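Local atomic coordinates of 3-dehydroshikimate dehydratase (Bacillus anthracis, PDB entry 3DX5), a protein that catalyses the manganese-dependent dehydration of 3-dehydroshikimate to 3,4-dihydroxybenzoate, a building block of the siderophore petrobactin. Residues 20-23 against 24-28. Residues are numbered along the deposited sequence; the frame is centred on the assembly and turned at random.
Sequences IVQF and AYENG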
ATOM      1  N   ILE A  20     -17.451   0.831   1.970  1.00 10.50           N
ATOM      2  CA  ILE A  20     -16.969   2.163   2.384  1.00 10.30           C
ATOM      3  C   ILE A  20     -18.088   3.242   2.362  1.00 10.34           C
ATOM      4  O   ILE A  20     -18.246   4.026   3.327  1.00 10.36           O
ATOM      5  CB  ILE A  20     -15.807   2.604   1.552  1.00 11.47           C
ATOM      6  CG1 ILE A  20     -14.566   1.799   1.968  1.00 13.01           C
ATOM      7  CG2 ILE A  20     -15.554   4.130   1.748  1.00  9.51           C
ATOM      8  CD1 ILE A  20     -13.406   2.074   1.106  1.00 14.13           C
ATOM      9  N   VAL A  21     -18.873   3.262   1.287  1.00  8.88           N
ATOM     10  CA  VAL A  21     -19.933   4.235   1.183  1.00  8.34           C
ATOM     11  C   VAL A  21     -20.915   4.022   2.333  1.00  8.88           C
ATOM     12  O   VAL A  21     -21.343   4.977   2.967  1.00  7.74           O
ATOM     13  CB  VAL A  21     -20.643   4.150  -0.181  1.00  7.74           C
ATOM     14  CG1 VAL A  21     -21.947   4.984  -0.164  1.00  9.62           C
ATOM     15  CG2 VAL A  21     -19.729   4.601  -1.305  1.00  8.78           C
ATOM     16  N   GLN A  22     -21.288   2.767   2.595  1.00  9.66           N
ATOM     17  CA  GLN A  22     -22.258   2.457   3.666  1.00 10.77           C
ATOM     18  C   GLN A  22     -21.683   2.878   5.038  1.00 10.60           C
ATOM     19  O   GLN A  22     -22.387   3.475   5.850  1.00 10.47           O
ATOM     20  CB  GLN A  22     -22.625   0.953   3.670  1.00 10.88           C
ATOM     21  CG  GLN A  22     -23.626   0.534   4.779  1.00 15.74           C
ATOM     22  CD  GLN A  22     -24.915   1.372   4.753  1.00 21.08           C
ATOM     23  OE1 GLN A  22     -25.485   1.635   3.690  1.00 22.57           O
ATOM     24  NE2 GLN A  22     -25.379   1.779   5.929  1.00 24.08           N
ATOM     25  N   PHE A  23     -20.418   2.551   5.294  1.00  9.55           N
ATOM     26  CA  PHE A  23     -19.770   2.997   6.526  1.00 10.21           C
ATOM     27  C   PHE A  23     -19.764   4.538   6.648  1.00 10.34           C
ATOM     28  O   PHE A  23     -20.038   5.090   7.712  1.00 10.60           O
ATOM     29  CB  PHE A  23     -18.351   2.457   6.612  1.00  8.79           C
ATOM     30  CG  PHE A  23     -17.608   2.928   7.814  1.00 11.50           C
ATOM     31  CD1 PHE A  23     -17.749   2.269   9.042  1.00 12.01           C
ATOM     32  CD2 PHE A  23     -16.771   4.044   7.739  1.00 11.89           C
ATOM     33  CE1 PHE A  23     -17.049   2.728  10.192  1.00 13.55           C
ATOM     34  CE2 PHE A  23     -16.088   4.512   8.867  1.00 11.16           C
ATOM     35  CZ  PHE A  23     -16.219   3.841  10.092  1.00 11.20           C
ATOM     36  N   ALA A  24     -19.437   5.231   5.556  1.00 10.66           N
ATOM     37  CA  ALA A  24     -19.432   6.689   5.592  1.00 11.69           C
ATOM     38  C   ALA A  24     -20.811   7.215   5.960  1.00 12.35           C
ATOM     39  O   ALA A  24     -20.941   8.133   6.767  1.00 12.45           O
ATOM     40  CB  ALA A  24     -18.956   7.296   4.251  1.00 10.60           C
ATOM     41  N   TYR A  25     -21.834   6.618   5.361  1.00 12.62           N
ATOM     42  CA  TYR A  25     -23.193   7.093   5.505  1.00 13.92           C
ATOM     43  C   TYR A  25     -23.687   6.884   6.946  1.00 13.94           C
ATOM     44  O   TYR A  25     -24.207   7.787   7.583  1.00 13.23           O
ATOM     45  CB  TYR A  25     -24.078   6.347   4.499  1.00 13.65           C
ATOM     46  CG  TYR A  25     -25.569   6.534   4.634  1.00 16.27           C
ATOM     47  CD1 TYR A  25     -26.134   7.810   4.739  1.00 17.55           C
ATOM     48  CD2 TYR A  25     -26.421   5.419   4.630  1.00 19.21           C
ATOM     49  CE1 TYR A  25     -27.538   7.972   4.857  1.00 20.39           C
ATOM     50  CE2 TYR A  25     -27.809   5.570   4.737  1.00 21.10           C
ATOM     51  CZ  TYR A  25     -28.348   6.851   4.857  1.00 21.92           C
ATOM     52  OH  TYR A  25     -29.706   6.997   4.959  1.00 26.96           O
ATOM     53  N   GLU A  26     -23.470   5.701   7.481  1.00 14.50           N
ATOM     54  CA  GLU A  26     -24.029   5.420   8.793  1.00 15.11           C
ATOM     55  C   GLU A  26     -23.304   6.179   9.917  1.00 14.90           C
ATOM     56  O   GLU A  26     -23.852   6.319  11.001  1.00 14.58           O
ATOM     57  CB  GLU A  26     -24.115   3.906   9.035  1.00 15.79           C
ATOM     58  CG  GLU A  26     -22.805   3.227   9.192  1.00 18.77           C
ATOM     59  CD  GLU A  26     -22.901   1.681   9.015  1.00 23.47           C
ATOM     60  OE1 GLU A  26     -21.890   1.007   9.342  1.00 23.84           O
ATOM     61  OE2 GLU A  26     -23.949   1.158   8.540  1.00 22.56           O
ATOM     62  N   ASN A  27     -22.089   6.673   9.642  1.00 13.68           N
ATOM     63  CA  ASN A  27     -21.345   7.442  10.631  1.00 13.94           C
ATOM     64  C   ASN A  27     -21.421   8.967  10.466  1.00 14.37           C
ATOM     65  O   ASN A  27     -20.712   9.674  11.164  1.00 15.58           O
ATOM     66  CB  ASN A  27     -19.883   6.949  10.716  1.00 13.06           C
ATOM     67  CG  ASN A  27     -19.786   5.598  11.416  1.00 14.12           C
ATOM     68  OD1 ASN A  27     -19.849   5.521  12.641  1.00 15.36           O
ATOM     69  ND2 ASN A  27     -19.710   4.530  10.640  1.00 10.92           N
ATOM     70  N   GLY A  28     -22.264   9.477   9.562  1.00 13.26           N
ATOM     71  CA  GLY A  28     -22.469  10.932   9.478  1.00 13.01           C
ATOM     72  C   GLY A  28     -21.402  11.702   8.690  1.00 12.55           C
ATOM     73  O   GLY A  28     -21.380  12.924   8.717  1.00 12.36           O
TER
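Phe23 and Asn27, one helical turn apart, meet through both backbone and side chain. Phe23 O accepts two hydrogen bonds from Asn27: ND2 lies 3.0 Å from Phe23 O with a nearly straight N-H (165°), whereas the backbone N of Asn27, at 3.2 Å from that oxygen, makes a more bent bond. The two donors arrive from opposite faces of the carbonyl plane. The same ND2 also sits over one face of the Phe23 ring, offset toward its rim and 3.2 Å from CE1 of Phe23, with amide and ring planes 44° apart. Asn27 CG stands anti to its carbonyl carbon (chi1 -73°), which folds the amide back toward the preceding turn, and the bond to Phe23 O probably fixes the amide's rotation. One residue earlier on the helix, Gln22 NE2 donates to Glu26 OE2 (3.0 Å), almost linearly and within the Gln22 amide plane, but meets the carboxylate from above its plane. A bend at chi2 brings the Gln22 amide round to this partner. Ala24 N bonds to Ile20 O at 2.8 Å; Ala24 CB lies 3.5 Å from Ile20 O, near Val21 O, and packs on Leu5 and Ile32. Gly28, with positive phi and its N 3.2 Å from Tyr25 O, is the C-prime residue of a Schellman motif ending helix 17-26, the crossover linking adjacent parallel strands 2-6 and 31-35 in the TIM barrel's first beta-alpha-beta unit.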